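PDB 2BUE: Aac(6')-ib, which probably transfers the acetyl group of acetyl-CoA to the 6'-amino group of aminoglycosides such as kanamycin B, giving resistance to these antibiotics. Local coordinates for residues 25-30 with 82-87; 115-120 with 152-157; 119-124 with 133-138. The protein carries 2 engineered substitutions. One frame throughout, in Å; residues are numbered along the deposited sequence. Where two conformers were deposited one is given.

How the interactions relate
All three contacts are built on one mixed sheet of the GNAT fold. Interaction 1 pairs its edge strand with the next one, and its centre lies about 18 Å from that of interaction 2 and about 10 Å from that of interaction 3. Interactions 2 and 3 share Gln119 and Leu120 and belong to one beta-alpha-beta unit; they meet where Ile117 CD1 lies 3.9 Å from Val136 CG1. Helix 131-144 also reaches interaction 1, with Ala138 CB 3.6 Å from Val26 O. Interaction 2 holds the aminoglycoside and interaction 3 coenzyme A, whose S1P lies 3.2 Å from the ribostamycin 6'-amine, N3.

Interaction 1 (25-30 with 82-87); sequences SVTLRL and IAMLNG
At the edge of the GNAT sheet, Thr27 and Arg29 of strand 26-30 form antiparallel hydrogen-bonded pairs with Met84 and Ile82 of strand 78-85. Thr27 N donates to Met84 O at 3.0 Å, and Met84 N returns a 2.8 Å bond to Thr27 O. The next such pair is closed by Ile82 N on Arg29 O, again 2.8 Å, and by Arg29 N on Ile82 O. Between them Leu28 faces Ala83 as a non-hydrogen-bonded pair. The short axes make an angle of 142°, so the two strands are clearly twisted against each other.

On the face of Thr27 and Met84, Arg29 meets both Ile82 and Met84. Its CG stands between the backbone N and the carbonyl carbon (chi1 64°), and the extended chain beyond it runs alongside Ile82. This lays the guanidinium over the isoleucine, whose CB sits 3.7 Å from its plane, beneath its centre. Met84, bent at chi2 and chi3, brings SD to 3.6 Å from Arg29 NE for a weak hydrogen bond, while the charge has its stronger partner in a salt bridge with Asp35. Thr27 OG1, crossing Met84 at a slant, touches its CB at 3.7 Å. On the other face Ala83 CB meets Leu28 CD2 at 4.2 Å and Val26 CG1 at a similar distance. Where the strands end, a water near Ser25 O accepts a bond from Asn86 N.

Helix 131-144 packs on the face of Val26, Leu28 and Ala83, through Lys134, Leu135, Leu139 and Leu142; Ile82 and Met84 also touch Pro89 of the next strand, 88-97.

Interaction 2 (115-120 with 152-157); sequences RGIDQL and IQTDPS. With RIO (ribostamycin), chain C.
Asp118 and Asp155 face each other where two parallel strands part, their OD1 atoms 3.6 Å apart. Ribostamycin N2, an amine of the deoxystreptamine ring, bonds to both OD1 atoms, each at 2.8 Å, and so ties the two acids together. Asp118 OD1 also receives N3, the 6'-amine, at 2.8 Å. Asp155 reaches N2 because its CG stands between the backbone N and the carbonyl carbon (chi1 69°); Asp118 OD2 is held by Gln94.

Strand pairing is short. Gln153 N bonds to Arg115 O at 2.8 Å, and Ile117 N to Gln153 O at 3.1 Å; the short axes are inclined at 42°, and after these two bonds the strands part, the splay characteristic of the GNAT fold. Gln153 CG presses on Gly116 CA at 3.5 Å, its extended amide going on to Tyr187 and Tyr96. In the opening, Thr154 turns OG1 away from its own N (chi1 -167°), to 3.0 Å from Ile117 O, and a water links this hydroxyl to Asp118 OD1. Ile117 CG1 crosses Thr154 CB on the opposite face from the antibiotic.

That apolar side is covered by Leu139 and Leu143 of helix 131-144 and Tyr167 of helix 161-169, while Trp105 and Trp106 touch Asp155.

Interaction 3 (119-124 with 133-138); sequences QLLANA and TKLVRA. With COA (coenzyme A), chain B.
A polar side chain, Gln119, makes much of this otherwise apolar strand-to-helix contact, yet no hydrogen bond crosses between the segments. Its CG lies 3.7 Å from Leu135 CD2, in one of that leucine's two modelled conformers, as the two side chains slide past each other in opposite directions. A bend at chi2 (-67°) then turns the amide across Val136, whose CG2 stands 3.6 Å from Gln119 CD and nearly as close to OE1 and NE2. The buried oxygen OE1 is satisfied by the hydroxyl of Tyr167. Further along the strand, Leu121 CD2 meets Leu135 CD1 at 3.9 Å, the two side chains again passing in opposite directions.

While Gln119 spends its side chain on the helix, the strand backbone serves coenzyme A. The carbonyl Gln119 O accepts N4P of the pantetheine arm at 3.0 Å, and Leu121 N donates to O9P at 2.8 Å with an N-H...O angle of 163°, so the arm runs along the strand much as another strand would. Near the start of helix 131-144, Thr133 grips the phosphate oxygen O1A twice, through its backbone N at 3.0 Å and its OG1 at 2.7 Å. Leu121 CD1 touches the neighbouring phosphate. Backbone N atoms of Gly128, Gly130 and Gly132 also bond the cofactor, forming the pyrophosphate-binding loop of GNAT enzymes.

The chemistry is thus divided: side-chain packing without hydrogen bonds joins strand and helix, and the cofactor bonds to both. The helix start probably adds a favourable field for the phosphates, while the strand amides would set the course of the arm toward its thiol.

Interaction 1 (25-30 with 82-87)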
loop_
_atom_site.group_PDB
_atom_site.type_symbol
_atom_site.label_atom_id
_atom_site.label_comp_id
_atom_site.label_asym_id
_atom_site.label_seq_id
_atom_site.Cartn_x
_atom_site.Cartn_y
_atom_site.Cartn_z
ATOM N N SER A 25 13.795 12.782 2.851
ATOM C CA SER A 25 13.274 11.588 3.496
ATOM C C SER A 25 11.755 11.506 3.387
ATOM O O SER A 25 11.053 12.457 3.733
ATOM C CB SER A 25 13.670 11.599 4.972
ATOM O OG SER A 25 13.459 10.326 5.563
ATOM N N VAL A 26 11.254 10.356 2.946
ATOM C CA VAL A 26 9.806 10.115 2.967
ATOM C C VAL A 26 9.386 9.473 4.291
ATOM O O VAL A 26 9.913 8.431 4.676
ATOM C CB VAL A 26 9.338 9.231 1.788
ATOM C CG1 VAL A 26 7.829 8.908 1.919
ATOM C CG2 VAL A 26 9.643 9.898 0.460
ATOM N N THR A 27 8.430 10.098 4.976
ATOM C CA THR A 27 7.921 9.569 6.233
ATOM C C THR A 27 6.419 9.276 6.151
ATOM O O THR A 27 5.760 9.645 5.174
ATOM C CB THR A 27 8.214 10.503 7.431
ATOM O OG1 THR A 27 7.624 11.781 7.215
ATOM C CG2 THR A 27 9.747 10.657 7.617
ATOM N N LEU A 28 5.919 8.585 7.164
ATOM C CA LEU A 28 4.498 8.236 7.223
ATOM C C LEU A 28 3.873 8.714 8.495
ATOM O O LEU A 28 4.456 8.562 9.584
ATOM C CB LEU A 28 4.311 6.729 7.141
ATOM C CG LEU A 28 4.889 6.085 5.880
ATOM C CD1 LEU A 28 5.210 4.636 6.175
ATOM C CD2 LEU A 28 3.950 6.232 4.679
ATOM N N ARG A 29 2.673 9.268 8.362
ATOM C CA ARG A 29 1.842 9.576 9.511
ATOM C C ARG A 29 0.501 8.915 9.314
ATOM O O ARG A 29 0.109 8.657 8.172
ATOM C CB ARG A 29 1.652 11.099 9.638
ATOM C CG ARG A 29 0.908 11.761 8.473
ATOM C CD ARG A 29 0.659 13.248 8.777
ATOM N NE ARG A 29 -0.001 13.967 7.687
ATOM C CZ ARG A 29 -1.309 13.914 7.427
ATOM N NH1 ARG A 29 -2.133 13.139 8.162
ATOM N NH2 ARG A 29 -1.783 14.641 6.419
ATOM N N LEU A 30 -0.215 8.653 10.406
ATOM C CA LEU A 30 -1.593 8.161 10.285
ATOM C C LEU A 30 -2.422 9.178 9.527
ATOM O O LEU A 30 -2.285 10.390 9.734
ATOM C CB LEU A 30 -2.259 7.896 11.643
ATOM C CG LEU A 30 -1.809 6.712 12.488
ATOM C CD1 LEU A 30 -2.550 6.749 13.842
ATOM C CD2 LEU A 30 -2.048 5.341 11.786
ATOM N N ILE A 82 -0.668 8.861 5.463
ATOM C CA ILE A 82 -0.268 9.882 4.512
ATOM C C ILE A 82 1.258 9.908 4.473
ATOM O O ILE A 82 1.916 9.968 5.523
ATOM C CB ILE A 82 -0.852 11.292 4.842
ATOM C CG1 ILE A 82 -2.389 11.240 4.830
ATOM C CG2 ILE A 82 -0.277 12.327 3.832
ATOM C CD1 ILE A 82 -3.022 10.911 3.459
ATOM N N ALA A 83 1.799 9.826 3.259
ATOM C CA ALA A 83 3.235 9.946 3.026
ATOM C C ALA A 83 3.611 11.413 2.945
ATOM O O ALA A 83 2.962 12.198 2.219
ATOM C CB ALA A 83 3.623 9.229 1.746
ATOM N N MET A 84 4.676 11.766 3.671
ATOM C CA MET A 84 5.147 13.154 3.768
ATOM C C MET A 84 6.572 13.309 3.239
ATOM O O MET A 84 7.414 12.441 3.459
ATOM C CB MET A 84 5.142 13.603 5.234
ATOM C CG MET A 84 3.810 13.461 5.951
ATOM S SD MET A 84 2.571 14.598 5.315
ATOM C CE MET A 84 3.339 16.186 5.717
ATOM N N LEU A 85 6.823 14.419 2.549
ATOM C CA LEU A 85 8.159 14.756 2.066
ATOM C C LEU A 85 8.342 16.254 2.212
ATOM O O LEU A 85 7.538 17.039 1.687
ATOM C CB LEU A 85 8.337 14.351 0.600
ATOM C CG LEU A 85 9.617 14.810 -0.121
ATOM C CD1 LEU A 85 10.842 14.053 0.437
ATOM C CD2 LEU A 85 9.515 14.665 -1.644
ATOM N N ASN A 86 9.384 16.641 2.951
ATOM C CA ASN A 86 9.670 18.057 3.223
ATOM C C ASN A 86 8.434 18.823 3.711
ATOM O O ASN A 86 8.127 19.910 3.204
ATOM C CB ASN A 86 10.246 18.734 1.975
ATOM C CG ASN A 86 11.520 18.059 1.459
ATOM O OD1 ASN A 86 12.391 17.651 2.236
ATOM N ND2 ASN A 86 11.634 17.954 0.134
ATOM N N GLY A 87 7.713 18.230 4.661
ATOM C CA GLY A 87 6.506 18.827 5.239
ATOM C C GLY A 87 5.264 18.895 4.354
ATOM O O GLY A 87 4.267 19.503 4.759
HETATM O O HOH W 1 11.460 15.118 3.834
#

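Interaction 2 (115-120 with 152-157)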
loop_
_atom_site.group_PDB
_atom_site.type_symbol
_atom_site.label_atom_id
_atom_site.label_comp_id
_atom_site.label_asym_id
_atom_site.label_seq_id
_atom_site.Cartn_x
_atom_site.Cartn_y
_atom_site.Cartn_z
ATOM N N ARG A 115 1.233 -8.934 6.739
ATOM C CA ARG A 115 0.647 -7.611 6.479
ATOM C C ARG A 115 0.770 -7.323 4.994
ATOM O O ARG A 115 1.798 -7.651 4.407
ATOM C CB ARG A 115 1.390 -6.499 7.215
ATOM C CG ARG A 115 1.422 -6.679 8.720
ATOM C CD ARG A 115 0.081 -6.245 9.349
ATOM N NE ARG A 115 0.091 -6.554 10.784
ATOM C CZ ARG A 115 -0.221 -7.746 11.287
ATOM N NH1 ARG A 115 -0.572 -8.758 10.488
ATOM N NH2 ARG A 115 -0.172 -7.939 12.598
ATOM N N GLY A 116 -0.270 -6.740 4.398
ATOM C CA GLY A 116 -0.139 -6.311 3.009
ATOM C C GLY A 116 -0.117 -4.798 2.944
ATOM O O GLY A 116 -0.517 -4.117 3.898
ATOM N N ILE A 117 0.330 -4.273 1.817
ATOM C CA ILE A 117 0.369 -2.828 1.609
ATOM C C ILE A 117 -0.175 -2.450 0.227
ATOM O O ILE A 117 -0.108 -3.253 -0.732
ATOM C CB ILE A 117 1.793 -2.267 1.780
ATOM C CG1 ILE A 117 2.775 -2.944 0.797
ATOM C CG2 ILE A 117 2.281 -2.483 3.240
ATOM C CD1 ILE A 117 4.172 -2.248 0.727
ATOM N N ASP A 118 -0.665 -1.217 0.152
ATOM C CA ASP A 118 -1.069 -0.587 -1.131
ATOM C C ASP A 118 -0.682 0.871 -0.994
ATOM O O ASP A 118 -0.674 1.412 0.115
ATOM C CB ASP A 118 -2.580 -0.675 -1.335
ATOM C CG ASP A 118 -3.105 -2.098 -1.279
ATOM O OD1 ASP A 118 -2.912 -2.843 -2.257
ATOM O OD2 ASP A 118 -3.710 -2.444 -0.252
ATOM N N GLN A 119 -0.327 1.520 -2.097
ATOM C CA GLN A 119 0.052 2.925 -2.000
ATOM C C GLN A 119 -0.004 3.635 -3.346
ATOM O O GLN A 119 -0.089 3.001 -4.408
ATOM C CB GLN A 119 1.447 3.098 -1.354
ATOM C CG GLN A 119 2.618 2.818 -2.251
ATOM C CD GLN A 119 2.727 1.390 -2.652
ATOM O OE1 GLN A 119 2.589 0.477 -1.824
ATOM N NE2 GLN A 119 3.019 1.168 -3.937
ATOM N N LEU A 120 -0.029 4.954 -3.255
ATOM C CA LEU A 120 -0.080 5.804 -4.444
ATOM C C LEU A 120 0.662 7.112 -4.150
ATOM O O LEU A 120 0.686 7.592 -3.010
ATOM C CB LEU A 120 -1.535 6.080 -4.852
ATOM C CG LEU A 120 -2.396 6.866 -3.841
ATOM C CD1 LEU A 120 -2.301 8.379 -4.099
ATOM C CD2 LEU A 120 -3.851 6.399 -3.872
ATOM N N ILE A 152 5.686 -9.192 4.691
ATOM C CA ILE A 152 4.821 -8.210 4.041
ATOM C C ILE A 152 4.525 -8.711 2.646
ATOM O O ILE A 152 5.382 -9.321 2.009
ATOM C CB ILE A 152 5.440 -6.809 4.027
ATOM C CG1 ILE A 152 5.880 -6.422 5.452
ATOM C CG2 ILE A 152 4.451 -5.779 3.468
ATOM C CD1 ILE A 152 6.791 -5.227 5.494
ATOM N N GLN A 153 3.280 -8.496 2.214
ATOM C CA GLN A 153 2.860 -8.888 0.857
ATOM C C GLN A 153 2.346 -7.680 0.109
ATOM O O GLN A 153 1.937 -6.658 0.711
ATOM C CB GLN A 153 1.771 -9.969 0.889
ATOM C CG GLN A 153 0.442 -9.426 1.466
ATOM C CD GLN A 153 -0.669 -10.465 1.487
ATOM O OE1 GLN A 153 -0.446 -11.646 1.798
ATOM N NE2 GLN A 153 -1.884 -10.017 1.203
ATOM N N THR A 154 2.344 -7.782 -1.216
ATOM C CA THR A 154 1.597 -6.814 -2.028
ATOM C C THR A 154 1.112 -7.546 -3.289
ATOM O O THR A 154 1.602 -8.634 -3.575
ATOM C CB THR A 154 2.412 -5.560 -2.359
ATOM O OG1 THR A 154 1.536 -4.531 -2.882
ATOM C CG2 THR A 154 3.539 -5.879 -3.325
ATOM N N ASP A 155 0.165 -6.941 -3.996
ATOM C CA ASP A 155 -0.577 -7.660 -5.037
ATOM C C ASP A 155 -0.902 -6.762 -6.248
ATOM O O ASP A 155 -2.080 -6.615 -6.606
ATOM C CB ASP A 155 -1.840 -8.306 -4.450
ATOM C CG ASP A 155 -2.903 -7.271 -4.020
ATOM O OD1 ASP A 155 -2.517 -6.126 -3.680
ATOM O OD2 ASP A 155 -4.107 -7.604 -4.077
ATOM N N PRO A 156 0.140 -6.180 -6.880
ATOM C CA PRO A 156 -0.110 -5.313 -8.031
ATOM C C PRO A 156 -0.794 -6.074 -9.169
ATOM O O PRO A 156 -0.629 -7.281 -9.299
ATOM C CB PRO A 156 1.295 -4.873 -8.470
ATOM C CG PRO A 156 2.236 -5.991 -7.935
ATOM C CD PRO A 156 1.582 -6.348 -6.600
ATOM N N SER A 157 -1.572 -5.347 -9.968
ATOM C CA SER A 157 -2.085 -5.886 -11.217
ATOM C C SER A 157 -0.926 -6.362 -12.108
ATOM O O SER A 157 0.107 -5.688 -12.189
ATOM C CB SER A 157 -2.794 -4.763 -11.967
ATOM O OG SER A 157 -2.979 -5.118 -13.329
HETATM O O1 RIO C . -8.572 0.958 -0.864
HETATM C C1 RIO C . -9.254 0.885 0.396
HETATM C C2 RIO C . -10.419 -0.104 0.260
HETATM O O2 RIO C . -10.137 -1.132 -0.712
HETATM C C3 RIO C . -9.558 -2.270 -0.052
HETATM O O3 RIO C . -8.148 -2.362 -0.341
HETATM C C4 RIO C . -7.739 -3.674 -0.897
HETATM C C5 RIO C . -7.421 -4.704 0.225
HETATM O O4 RIO C . -8.577 -4.964 1.002
HETATM C C6 RIO C . -6.839 -6.032 -0.292
HETATM N N1 RIO C . -6.411 -6.857 0.875
HETATM C C7 RIO C . -5.611 -5.762 -1.203
HETATM C C8 RIO C . -6.002 -4.824 -2.365
HETATM N N2 RIO C . -4.820 -4.657 -3.257
HETATM C C9 RIO C . -6.507 -3.444 -1.820
HETATM O O5 RIO C . -6.972 -2.720 -2.996
HETATM C C10 RIO C . -6.635 -1.332 -2.985
HETATM O O6 RIO C . -5.345 -1.120 -3.504
HETATM C C11 RIO C . -5.177 -1.376 -4.944
HETATM C C12 RIO C . -3.742 -0.916 -5.295
HETATM N N3 RIO C . -2.758 -1.917 -4.853
HETATM C C13 RIO C . -6.231 -0.591 -5.783
HETATM O O7 RIO C . -6.112 -1.022 -7.160
HETATM C C14 RIO C . -7.655 -0.876 -5.248
HETATM O O8 RIO C . -8.686 -0.189 -6.014
HETATM C C15 RIO C . -7.748 -0.553 -3.748
HETATM N N4 RIO C . -9.064 -0.869 -3.192
HETATM C C16 RIO C . -9.875 -2.088 1.456
HETATM O O9 RIO C . -10.687 -3.188 1.836
HETATM C C17 RIO C . -10.792 -0.854 1.519
HETATM O O10 RIO C . -12.164 -1.315 1.369
HETATM O O HOH W 2 -1.599 -5.675 -1.235
HETATM O O HOH W 3 -0.576 -3.552 -4.231
#

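Interaction 3 (119-124 with 133-138)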
loop_
_atom_site.group_PDB
_atom_site.type_symbol
_atom_site.label_atom_id
_atom_site.label_comp_id
_atom_site.label_asym_id
_atom_site.label_seq_id
_atom_site.Cartn_x
_atom_site.Cartn_y
_atom_site.Cartn_z
ATOM N N GLN A 119 -0.327 1.520 -2.097
ATOM C CA GLN A 119 0.052 2.925 -2.000
ATOM C C GLN A 119 -0.004 3.635 -3.346
ATOM O O GLN A 119 -0.089 3.001 -4.408
ATOM C CB GLN A 119 1.447 3.098 -1.354
ATOM C CG GLN A 119 2.618 2.818 -2.251
ATOM C CD GLN A 119 2.727 1.390 -2.652
ATOM O OE1 GLN A 119 2.589 0.477 -1.824
ATOM N NE2 GLN A 119 3.019 1.168 -3.937
ATOM N N LEU A 120 -0.029 4.954 -3.255
ATOM C CA LEU A 120 -0.080 5.804 -4.444
ATOM C C LEU A 120 0.662 7.112 -4.150
ATOM O O LEU A 120 0.686 7.592 -3.010
ATOM C CB LEU A 120 -1.535 6.080 -4.852
ATOM C CG LEU A 120 -2.396 6.866 -3.841
ATOM C CD1 LEU A 120 -2.301 8.379 -4.099
ATOM C CD2 LEU A 120 -3.851 6.399 -3.872
ATOM N N LEU A 121 1.253 7.671 -5.203
ATOM C CA LEU A 121 1.834 9.009 -5.156
ATOM C C LEU A 121 0.832 10.021 -5.726
ATOM O O LEU A 121 0.288 9.845 -6.823
ATOM C CB LEU A 121 3.134 9.059 -5.979
ATOM C CG LEU A 121 4.338 8.297 -5.408
ATOM C CD1 LEU A 121 5.556 8.456 -6.360
ATOM C CD2 LEU A 121 4.640 8.792 -3.983
ATOM N N ALA A 122 0.633 11.096 -4.983
ATOM C CA ALA A 122 -0.384 12.098 -5.288
ATOM C C ALA A 122 -0.160 12.880 -6.596
ATOM O O ALA A 122 -1.130 13.241 -7.263
ATOM C CB ALA A 122 -0.484 13.082 -4.120
ATOM N N ASN A 123 1.106 13.141 -6.935
ATOM C CA ASN A 123 1.455 14.130 -7.971
ATOM C C ASN A 123 2.066 13.500 -9.220
ATOM O O ASN A 123 3.112 12.854 -9.149
ATOM C CB ASN A 123 2.409 15.176 -7.387
ATOM C CG ASN A 123 1.775 15.980 -6.249
ATOM O OD1 ASN A 123 0.660 16.486 -6.378
ATOM N ND2 ASN A 123 2.461 16.065 -5.131
ATOM N N ALA A 124 1.403 13.685 -10.362
ATOM C CA ALA A 124 1.884 13.116 -11.621
ATOM C C ALA A 124 3.341 13.500 -11.871
ATOM O O ALA A 124 4.128 12.695 -12.373
ATOM C CB ALA A 124 1.009 13.581 -12.778
ATOM N N THR A 133 9.569 4.069 -4.384
ATOM C CA THR A 133 10.483 3.125 -3.728
ATOM C C THR A 133 10.800 3.583 -2.283
ATOM O O THR A 133 10.737 2.777 -1.347
ATOM C CB THR A 133 11.772 2.913 -4.580
ATOM O OG1 THR A 133 11.399 2.368 -5.854
ATOM C CG2 THR A 133 12.709 1.925 -3.910
ATOM N N LYS A 134 11.108 4.864 -2.096
ATOM C CA LYS A 134 11.311 5.411 -0.738
ATOM C C LYS A 134 10.099 5.201 0.181
ATOM O O LYS A 134 10.240 4.799 1.335
ATOM C CB LYS A 134 11.641 6.901 -0.816
ATOM C CG LYS A 134 13.036 7.142 -1.284
ATOM C CD LYS A 134 13.268 8.607 -1.562
ATOM C CE LYS A 134 14.654 8.814 -2.139
ATOM N NZ LYS A 134 15.648 8.886 -1.032
ATOM N N LEU A 135 8.914 5.491 -0.357
ATOM C CA LEU A 135 7.671 5.329 0.387
ATOM C C LEU A 135 7.503 3.858 0.804
ATOM O O LEU A 135 7.270 3.551 1.989
ATOM C CB LEU A 135 6.490 5.818 -0.467
ATOM C CG LEU A 135 5.103 5.902 0.172
ATOM C CD1 LEU A 135 4.185 6.689 -0.754
ATOM C CD2 LEU A 135 4.520 4.498 0.449
ATOM N N VAL A 136 7.643 2.940 -0.158
ATOM C CA VAL A 136 7.506 1.515 0.140
ATOM C C VAL A 136 8.544 1.062 1.183
ATOM O O VAL A 136 8.185 0.405 2.163
ATOM C CB VAL A 136 7.499 0.668 -1.134
ATOM C CG1 VAL A 136 7.415 -0.819 -0.782
ATOM C CG2 VAL A 136 6.266 1.086 -1.994
ATOM N N ARG A 137 9.796 1.476 1.026
ATOM C CA ARG A 137 10.827 1.126 2.016
ATOM C C ARG A 137 10.447 1.617 3.425
ATOM O O ARG A 137 10.616 0.901 4.413
ATOM C CB ARG A 137 12.193 1.663 1.581
ATOM C CG ARG A 137 12.760 0.928 0.374
ATOM C CD ARG A 137 14.103 1.489 -0.035
ATOM N NE ARG A 137 14.677 0.725 -1.134
ATOM C CZ ARG A 137 15.632 1.171 -1.945
ATOM N NH1 ARG A 137 16.135 2.387 -1.785
ATOM N NH2 ARG A 137 16.075 0.407 -2.926
ATOM N N ALA A 138 9.911 2.834 3.510
ATOM C CA ALA A 138 9.496 3.406 4.802
ATOM C C ALA A 138 8.344 2.617 5.430
ATOM O O ALA A 138 8.329 2.353 6.652
ATOM C CB ALA A 138 9.124 4.882 4.631
HETATM N N1A COA B . 6.674 0.262 -17.114
HETATM C C2A COA B . 7.578 -0.540 -16.554
HETATM N N3A COA B . 8.489 -0.068 -15.715
HETATM C C4A COA B . 8.510 1.244 -15.421
HETATM C C5A COA B . 7.588 2.109 -15.986
HETATM C C6A COA B . 6.645 1.587 -16.857
HETATM N N6A COA B . 5.740 2.400 -17.415
HETATM N N7A COA B . 7.831 3.337 -15.531
HETATM C C8A COA B . 8.874 3.257 -14.709
HETATM N N9A COA B . 9.288 1.986 -14.652
HETATM C C1B COA B . 10.386 1.470 -13.843
HETATM C C2B COA B . 11.283 2.655 -13.548
HETATM O O2B COA B . 12.311 2.698 -14.543
HETATM C C3B COA B . 11.799 2.309 -12.154
HETATM O O3B COA B . 12.778 1.270 -12.256
HETATM P P3B COA B . 14.334 1.614 -12.403
HETATM O O7A COA B . 15.069 0.183 -12.213
HETATM O O8A COA B . 14.730 2.518 -11.133
HETATM O O9A COA B . 14.639 2.263 -13.709
HETATM C C4B COA B . 10.557 1.696 -11.489
HETATM O O4B COA B . 9.746 1.152 -12.566
HETATM C C5B COA B . 9.679 2.549 -10.571
HETATM O O5B COA B . 10.362 2.942 -9.373
HETATM P P1A COA B . 9.997 4.394 -8.731
HETATM O O1A COA B . 10.399 4.429 -7.277
HETATM O O2A COA B . 10.427 5.528 -9.587
HETATM O O3A COA B . 8.407 4.302 -8.791
HETATM P P2A COA B . 7.419 5.567 -8.502
HETATM O O4A COA B . 8.144 6.575 -7.706
HETATM O O5A COA B . 6.696 5.964 -9.747
HETATM O O6A COA B . 6.352 4.825 -7.533
HETATM C CBP COA B . 4.104 3.910 -7.690
HETATM C CCP COA B . 5.602 3.657 -7.965
HETATM C CDP COA B . 3.316 2.679 -8.195
HETATM C CEP COA B . 3.907 4.087 -6.162
HETATM C CAP COA B . 3.650 5.202 -8.450
HETATM O OAP COA B . 4.101 5.166 -9.821
HETATM C C9P COA B . 2.127 5.446 -8.370
HETATM O O9P COA B . 1.620 5.825 -7.312
HETATM N N8P COA B . 1.434 5.222 -9.510
HETATM C C7P COA B . -0.032 5.406 -9.613
HETATM C C6P COA B . -0.783 4.528 -8.577
HETATM C C5P COA B . -0.313 3.054 -8.533
HETATM O O5P COA B . 0.003 2.443 -9.558
HETATM N N4P COA B . -0.292 2.491 -7.314
HETATM C C3P COA B . 0.169 1.098 -7.129
HETATM C C2P COA B . -0.946 0.067 -7.298
HETATM S S1P COA B . -0.379 -1.649 -6.904
#